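Ribosomal RNA small subunit methyltransferase E (Thermotoga maritima, PDB 1Z85) probably methylates the N3 position of a specific uridine in 16S ribosomal RNA, using S-adenosyl-L-methionine as methyl donor. Local coordinates at residues I93-W96 and E97-R100; V26-D29 and E30-H34; T99-L102 and I103-V107. All coordinates share one frame; numbering follows the deposited sequence.

Contact 1 of 3, residues I93-W96 and E97-R100; sequences IGRW and ERTR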
loop_
_atom_site.group_PDB
_atom_site.type_symbol
_atom_site.label_atom_id
_atom_site.label_comp_id
_atom_site.label_asym_id
_atom_site.label_seq_id
_atom_site.Cartn_x
_atom_site.Cartn_y
_atom_site.Cartn_z
ATOM N N ILE B 93 -17.693 -7.382 3.525
ATOM C CA ILE B 93 -17.776 -8.698 2.928
ATOM C C ILE B 93 -18.027 -8.502 1.433
ATOM O O ILE B 93 -19.113 -8.128 1.025
ATOM C CB ILE B 93 -18.873 -9.551 3.557
ATOM C CG1 ILE B 93 -18.524 -9.862 5.017
ATOM C CG2 ILE B 93 -19.040 -10.827 2.806
ATOM C CD1 ILE B 93 -19.707 -10.422 5.840
ATOM N N GLY B 94 -16.961 -8.695 0.643
ATOM C CA GLY B 94 -16.973 -8.426 -0.801
ATOM C C GLY B 94 -16.070 -9.405 -1.538
ATOM O O GLY B 94 -15.836 -10.509 -1.057
ATOM N N ARG B 95 -15.625 -9.040 -2.726
ATOM C CA ARG B 95 -14.797 -9.913 -3.520
ATOM C C ARG B 95 -13.608 -10.341 -2.724
ATOM O O ARG B 95 -12.968 -9.504 -2.019
ATOM C CB ARG B 95 -14.359 -9.213 -4.811
ATOM C CG ARG B 95 -15.510 -9.107 -5.780
ATOM C CD ARG B 95 -15.079 -8.635 -7.147
ATOM N NE ARG B 95 -14.464 -7.307 -7.095
ATOM C CZ ARG B 95 -13.176 -7.079 -7.360
ATOM N NH1 ARG B 95 -12.382 -8.072 -7.705
ATOM N NH2 ARG B 95 -12.680 -5.851 -7.307
ATOM N N TRP B 96 -13.273 -11.618 -2.829
ATOM C CA TRP B 96 -12.274 -12.188 -1.927
ATOM C C TRP B 96 -10.907 -11.496 -1.963
ATOM O O TRP B 96 -10.237 -11.331 -0.959
ATOM C CB TRP B 96 -12.145 -13.694 -2.158
ATOM C CG TRP B 96 -11.088 -14.275 -1.304
ATOM C CD1 TRP B 96 -9.896 -14.802 -1.723
ATOM C CD2 TRP B 96 -11.090 -14.334 0.131
ATOM N NE1 TRP B 96 -9.162 -15.219 -0.622
ATOM C CE2 TRP B 96 -9.862 -14.924 0.526
ATOM C CE3 TRP B 96 -12.024 -13.969 1.122
ATOM C CZ2 TRP B 96 -9.532 -15.148 1.878
ATOM C CZ3 TRP B 96 -11.693 -14.167 2.469
ATOM C CH2 TRP B 96 -10.462 -14.770 2.833
ATOM N N GLU B 97 -10.477 -11.084 -3.129
ATOM C CA GLU B 97 -9.158 -10.462 -3.270
ATOM C C GLU B 97 -9.083 -9.123 -2.477
ATOM O O GLU B 97 -8.024 -8.763 -1.898
ATOM C CB GLU B 97 -8.896 -10.255 -4.758
ATOM C CG GLU B 97 -9.435 -11.534 -5.626
ATOM C CD GLU B 97 -10.937 -11.453 -6.199
ATOM O OE1 GLU B 97 -11.158 -10.874 -7.300
ATOM O OE2 GLU B 97 -11.892 -12.033 -5.594
ATOM N N ARG B 98 -10.207 -8.387 -2.426
ATOM C CA ARG B 98 -10.267 -7.152 -1.635
ATOM C C ARG B 98 -10.307 -7.505 -0.161
ATOM O O ARG B 98 -9.607 -6.885 0.616
ATOM C CB ARG B 98 -11.501 -6.338 -1.981
ATOM C CG ARG B 98 -11.362 -5.619 -3.289
ATOM C CD ARG B 98 -12.696 -5.106 -3.819
ATOM N NE ARG B 98 -13.114 -3.866 -3.179
ATOM C CZ ARG B 98 -12.881 -2.645 -3.655
ATOM N NH1 ARG B 98 -12.154 -2.437 -4.758
ATOM N NH2 ARG B 98 -13.354 -1.623 -2.986
ATOM N N THR B 99 -11.172 -8.467 0.211
ATOM C CA THR B 99 -11.359 -8.890 1.613
ATOM C C THR B 99 -10.085 -9.454 2.194
ATOM O O THR B 99 -9.736 -9.122 3.271
ATOM C CB THR B 99 -12.515 -9.889 1.735
ATOM O OG1 THR B 99 -13.686 -9.333 1.130
ATOM C CG2 THR B 99 -12.887 -10.145 3.167
ATOM N N ARG B 100 -9.373 -10.297 1.465
ATOM C CA ARG B 100 -8.157 -10.886 1.978
ATOM C C ARG B 100 -7.125 -9.795 2.248
ATOM O O ARG B 100 -6.472 -9.792 3.276
ATOM C CB ARG B 100 -7.629 -11.907 0.960
ATOM C CG ARG B 100 -6.346 -12.619 1.384
ATOM C CD ARG B 100 -5.728 -13.315 0.134
ATOM N NE ARG B 100 -4.320 -13.707 0.173
ATOM C CZ ARG B 100 -3.738 -14.606 0.988
ATOM N NH1 ARG B 100 -4.409 -15.204 1.977
ATOM N NH2 ARG B 100 -2.427 -14.868 0.833
HETATM O O HOH W 1 -15.620 -11.672 1.464
HETATM O O HOH W 2 -10.150 -3.960 -6.430
#
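R100 lays its CB over one face of the W96 indole, 4.1 Å from the centroid of the five-membered ring and displaced toward the rim, in a CH-pi contact between residues one helical turn apart. W96 can offer that face because its CG stands anti to the backbone N (chi1 177°), which carries the ring forward along the outside of the first turn, toward R100. The arginine chain then runs on extended past the NE1 side of the indole, and its guanidinium goes to E104 further along the helix.

On another side of the turn R95, the N-cap residue, extends its side chain off the N-terminal end of the helix. A bend at chi3 (-60°) brings NH1 within 3.1 Å of E97 OE1, which arrives at the guanidinium edge to form a salt bridge; the carboxylate is turned 71° out of the guanidinium plane. R98 CG lies over one face of the same guanidinium, and R98 CD is 3.6 Å from R95 NH2. E189 makes a salt bridge with R95 and a long, weak ion pair with R98, which probably offsets their like charges, while a water accepts from both, weakly from R95.

The backbone starts the helix: T99 N donates almost straight to R95 O at 3.0 Å, and R100 N to W96 O at 2.8 Å. T99 OG1 lies 3.3 Å from G94 O, and a second water, donating to G94 O at 2.8 Å, spans the two residues.

The turn leads from parallel strand 87-92 into helix 96-108. W96 and R100 pack on helix 128-142 through V134, T99 rests on I126 of a loop, and R98 makes a cation-pi contact with F216, the first residue of helix 216-230.

Contact 2 of 3, residues V26-D29 and E30-H34; sequences VIFD and EREAH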
loop_
_atom_site.group_PDB
_atom_site.type_symbol
_atom_site.label_atom_id
_atom_site.label_comp_id
_atom_site.label_asym_id
_atom_site.label_seq_id
_atom_site.Cartn_x
_atom_site.Cartn_y
_atom_site.Cartn_z
ATOM N N VAL B 26 2.919 -28.083 22.452
ATOM C CA VAL B 26 2.177 -27.327 21.474
ATOM C C VAL B 26 1.815 -28.328 20.388
ATOM O O VAL B 26 2.676 -29.081 19.932
ATOM C CB VAL B 26 2.992 -26.130 20.930
ATOM C CG1 VAL B 26 2.218 -25.372 19.910
ATOM C CG2 VAL B 26 3.392 -25.184 22.077
ATOM N N ILE B 27 0.530 -28.394 20.041
ATOM C CA ILE B 27 0.079 -29.256 18.946
ATOM C C ILE B 27 -0.299 -28.413 17.755
ATOM O O ILE B 27 -0.822 -27.320 17.898
ATOM C CB ILE B 27 -1.099 -30.232 19.339
ATOM C CG1 ILE B 27 -2.373 -29.469 19.697
ATOM C CG2 ILE B 27 -0.683 -31.182 20.492
ATOM N N PHE B 28 -0.046 -28.947 16.569
ATOM C CA PHE B 28 -0.180 -28.206 15.327
ATOM C C PHE B 28 -1.075 -28.953 14.350
ATOM O O PHE B 28 -0.988 -30.186 14.253
ATOM C CB PHE B 28 1.188 -28.032 14.681
ATOM C CG PHE B 28 2.234 -27.424 15.589
ATOM C CD1 PHE B 28 2.932 -28.210 16.488
ATOM C CD2 PHE B 28 2.557 -26.080 15.489
ATOM C CE1 PHE B 28 3.903 -27.656 17.283
ATOM C CE2 PHE B 28 3.537 -25.511 16.294
ATOM C CZ PHE B 28 4.215 -26.297 17.178
ATOM N N ASP B 29 -1.912 -28.208 13.625
ATOM C CA ASP B 29 -2.826 -28.790 12.644
ATOM C C ASP B 29 -2.143 -29.127 11.306
ATOM O O ASP B 29 -0.913 -28.987 11.160
ATOM C CB ASP B 29 -4.062 -27.894 12.454
ATOM C CG ASP B 29 -3.755 -26.558 11.769
ATOM O OD1 ASP B 29 -2.591 -26.285 11.410
ATOM O OD2 ASP B 29 -4.713 -25.778 11.574
ATOM N N GLU B 30 -2.932 -29.601 10.341
ATOM C CA GLU B 30 -2.359 -30.116 9.086
ATOM C C GLU B 30 -1.648 -29.032 8.314
ATOM O O GLU B 30 -0.610 -29.261 7.718
ATOM C CB GLU B 30 -3.428 -30.723 8.192
ATOM C CG GLU B 30 -2.884 -31.176 6.839
ATOM C CD GLU B 30 -3.820 -32.095 6.099
ATOM O OE1 GLU B 30 -4.896 -32.458 6.650
ATOM O OE2 GLU B 30 -3.469 -32.450 4.949
ATOM N N ARG B 31 -2.238 -27.846 8.333
ATOM C CA ARG B 31 -1.700 -26.696 7.651
ATOM C C ARG B 31 -0.292 -26.394 8.121
ATOM O O ARG B 31 0.587 -26.195 7.297
ATOM C CB ARG B 31 -2.627 -25.509 7.876
ATOM C CG ARG B 31 -2.032 -24.166 7.528
ATOM C CD ARG B 31 -3.113 -23.112 7.508
ATOM N NE ARG B 31 -3.963 -23.357 6.368
ATOM C CZ ARG B 31 -3.842 -22.774 5.175
ATOM N NH1 ARG B 31 -2.919 -21.835 4.929
ATOM N NH2 ARG B 31 -4.699 -23.113 4.224
ATOM N N GLU B 32 -0.072 -26.388 9.435
ATOM C CA GLU B 32 1.267 -26.102 9.980
ATOM C C GLU B 32 2.258 -27.202 9.667
ATOM O O GLU B 32 3.408 -26.905 9.349
ATOM C CB GLU B 32 1.271 -25.895 11.504
ATOM C CG GLU B 32 0.580 -24.659 12.008
ATOM C CD GLU B 32 1.063 -23.357 11.351
ATOM O OE1 GLU B 32 2.191 -22.895 11.663
ATOM O OE2 GLU B 32 0.292 -22.804 10.530
ATOM N N ALA B 33 1.840 -28.459 9.778
ATOM C CA ALA B 33 2.755 -29.559 9.489
ATOM C C ALA B 33 3.282 -29.497 8.054
ATOM O O ALA B 33 4.435 -29.861 7.810
ATOM C CB ALA B 33 2.102 -30.911 9.761
ATOM N N HIS B 34 2.447 -29.077 7.108
ATOM C CA HIS B 34 2.894 -28.901 5.728
ATOM C C HIS B 34 3.940 -27.799 5.620
ATOM O O HIS B 34 4.876 -27.917 4.849
ATOM C CB HIS B 34 1.723 -28.578 4.791
ATOM C CG HIS B 34 2.134 -28.372 3.361
ATOM N ND1 HIS B 34 2.143 -27.129 2.757
ATOM C CD2 HIS B 34 2.579 -29.245 2.426
ATOM C CE1 HIS B 34 2.557 -27.248 1.510
ATOM N NE2 HIS B 34 2.826 -28.521 1.282
#
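An aspartate N-cap marks the junction of strand 25-28 and helix 30-38 in the PUA domain: D29 turns its carboxylate onto the first turn, and OD1 accepts from E32 N at 3.2 Å. The bond is fairly straight, 161° at the hydrogen, and the amide meets OD1 nearly along its C-O axis. D29 reaches this amide because its CG sits between the backbone N and the carbonyl carbon (chi1 68°), folding the side chain toward the helix start. Its main chain takes part as well, since D29 O accepts from A33 N at 3.1 Å in the first regular helical bond.

A second side-chain contact is apolar. F28 CB meets E32 CB at 3.8 Å, the ring lying oblique to that methylene. E32 CG also passes 3.6 Å from D29 OD1 before a bend at chi2 carries the carboxylate away. That carboxylate is held by salt bridges to K140 and R136 and accepts from Y18 N. R136 also pairs with D29 OD2, so one arginine bridges two acids that would otherwise probably repel each other.

F28 points into the PUA sheet, against I47, A49, A69 and A71, and A33 touches L64 of strand 55-64. Through R136, E137 and K140, the acids D29 and E32 and the base R31 tie this corner to helix 128-142 of the methyltransferase domain.

Contact 3 of 3, residues T99-L102 and I103-V107; sequences TRFL and IEKCV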
loop_
_atom_site.group_PDB
_atom_site.type_symbol
_atom_site.label_atom_id
_atom_site.label_comp_id
_atom_site.label_asym_id
_atom_site.label_seq_id
_atom_site.Cartn_x
_atom_site.Cartn_y
_atom_site.Cartn_z
ATOM N N THR B 99 -11.172 -8.467 0.211
ATOM C CA THR B 99 -11.359 -8.890 1.613
ATOM C C THR B 99 -10.085 -9.454 2.194
ATOM O O THR B 99 -9.736 -9.122 3.271
ATOM C CB THR B 99 -12.515 -9.889 1.735
ATOM O OG1 THR B 99 -13.686 -9.333 1.130
ATOM C CG2 THR B 99 -12.887 -10.145 3.167
ATOM N N ARG B 100 -9.373 -10.297 1.465
ATOM C CA ARG B 100 -8.157 -10.886 1.978
ATOM C C ARG B 100 -7.125 -9.795 2.248
ATOM O O ARG B 100 -6.472 -9.792 3.276
ATOM C CB ARG B 100 -7.629 -11.907 0.960
ATOM C CG ARG B 100 -6.346 -12.619 1.384
ATOM C CD ARG B 100 -5.728 -13.315 0.134
ATOM N NE ARG B 100 -4.320 -13.707 0.173
ATOM C CZ ARG B 100 -3.738 -14.606 0.988
ATOM N NH1 ARG B 100 -4.409 -15.204 1.977
ATOM N NH2 ARG B 100 -2.427 -14.868 0.833
ATOM N N PHE B 101 -6.992 -8.869 1.299
ATOM C CA PHE B 101 -6.115 -7.683 1.405
ATOM C C PHE B 101 -6.393 -6.843 2.639
ATOM O O PHE B 101 -5.478 -6.516 3.393
ATOM C CB PHE B 101 -6.213 -6.799 0.133
ATOM C CG PHE B 101 -5.460 -5.512 0.246
ATOM C CD1 PHE B 101 -4.088 -5.479 0.049
ATOM C CD2 PHE B 101 -6.104 -4.349 0.612
ATOM C CE1 PHE B 101 -3.373 -4.272 0.216
ATOM C CE2 PHE B 101 -5.424 -3.179 0.795
ATOM C CZ PHE B 101 -4.056 -3.118 0.610
ATOM N N LEU B 102 -7.666 -6.540 2.885
ATOM C CA LEU B 102 -8.011 -5.703 4.009
ATOM C C LEU B 102 -7.716 -6.377 5.337
ATOM O O LEU B 102 -7.179 -5.750 6.246
ATOM C CB LEU B 102 -9.465 -5.277 3.974
ATOM C CG LEU B 102 -9.878 -4.315 2.854
ATOM C CD1 LEU B 102 -11.414 -4.174 2.842
ATOM C CD2 LEU B 102 -9.211 -2.969 3.067
ATOM N N ILE B 103 -8.102 -7.644 5.468
ATOM C CA ILE B 103 -7.721 -8.433 6.616
ATOM C C ILE B 103 -6.202 -8.493 6.858
ATOM O O ILE B 103 -5.749 -8.399 7.991
ATOM C CB ILE B 103 -8.162 -9.884 6.433
ATOM C CG1 ILE B 103 -9.689 -9.990 6.307
ATOM C CG2 ILE B 103 -7.707 -10.734 7.602
ATOM C CD1 ILE B 103 -10.130 -11.357 5.764
ATOM N N GLU B 104 -5.426 -8.681 5.804
ATOM C CA GLU B 104 -3.952 -8.769 5.939
ATOM C C GLU B 104 -3.365 -7.483 6.465
ATOM O O GLU B 104 -2.466 -7.462 7.327
ATOM C CB GLU B 104 -3.318 -9.157 4.600
ATOM C CG GLU B 104 -3.339 -10.694 4.336
ATOM C CD GLU B 104 -2.878 -11.178 2.920
ATOM O OE1 GLU B 104 -2.427 -10.379 2.050
ATOM O OE2 GLU B 104 -3.034 -12.408 2.695
ATOM N N LYS B 105 -3.876 -6.390 5.932
ATOM C CA LYS B 105 -3.496 -5.029 6.367
ATOM C C LYS B 105 -3.902 -4.724 7.749
ATOM O O LYS B 105 -3.169 -4.063 8.473
ATOM C CB LYS B 105 -4.083 -3.994 5.415
ATOM C CG LYS B 105 -3.183 -3.692 4.190
ATOM C CD LYS B 105 -2.501 -4.942 3.655
ATOM C CE LYS B 105 -1.105 -4.700 3.216
ATOM N NZ LYS B 105 -0.345 -5.997 2.999
ATOM N N CYS B 106 -5.069 -5.184 8.157
ATOM C CA CYS B 106 -5.460 -5.063 9.568
ATOM C C CYS B 106 -4.504 -5.747 10.551
ATOM O O CYS B 106 -4.206 -5.216 11.619
ATOM C CB CYS B 106 -6.846 -5.655 9.783
ATOM S SG CYS B 106 -8.200 -4.623 9.224
ATOM N N VAL B 107 -4.034 -6.944 10.223
ATOM C CA VAL B 107 -2.985 -7.597 11.048
ATOM C C VAL B 107 -1.756 -6.746 11.070
ATOM O O VAL B 107 -1.192 -6.446 12.114
ATOM C CB VAL B 107 -2.584 -9.003 10.481
ATOM C CG1 VAL B 107 -1.502 -9.656 11.298
ATOM C CG2 VAL B 107 -3.793 -9.919 10.382
#
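The F101 ring is covered on one face by the K105 chain, CD standing 4.0 Å from the ring centroid and 26° off the normal, in a CH-pi contact set toward the ring rim. CG touches the same ring at CZ, 3.7 Å away, and CE nears CE1. Bends at chi2 (38°) and chi3 fold the lysine chain onto the phenyl group, while its ammonium is engaged by E108 in a salt bridge. F101 presents the face with CG anti to the backbone N.

One residue back on the helix, R100 and E104 pair by charge. The E104 carboxylate lies over the guanidinium rather than at its edge, its CD 3.9 Å above the centre, with no N-H directed at it. Because OE2 lies well out of the guanidinium plane, the pairing is by charge alone; the placing of that oxygen is less sure, which leaves the finer geometry doubtful.

A third pair is wholly apolar: T99 CG2 meets I103 CD1 at 4.0 Å. Holding all three in register are consecutive i to i+4 backbone bonds, from I103 N to T99 O through C106 N to L102 O, the last at 2.9 Å.

These residues divide between the faces of helix 96-108, the connection in the beta-alpha-beta unit between strands 87-92 and 113-117. L102 and C106 face strand 87-92, on V91 and V89. I103 packs against V134 and V135 of helix 128-142, and F101 lies on I221 of helix 216-230. K105 also touches T218 of the second subunit, bringing this part of the helix to the dimer interface.

Overall arrangement
From the N terminus, contact 2 comes first, closing the turn from strand 25-28 into helix 30-38 of the PUA domain. Contact 1 follows in the methyltransferase domain, where the chain leaves strand 87-92 for helix 96-108, and contact 3 continues along that helix. Contacts 1 and 3 share T99 and R100, with centres about 9 Å apart, so they form overlapping turns; neither crosses contact 2, which ends before they begin. Its centre lies about 26 Å from that of contact 1, yet helix 128-142 serves both regions: its charged residues meet contact 2, while V134 packs against contacts 1 and 3, linking the two domains.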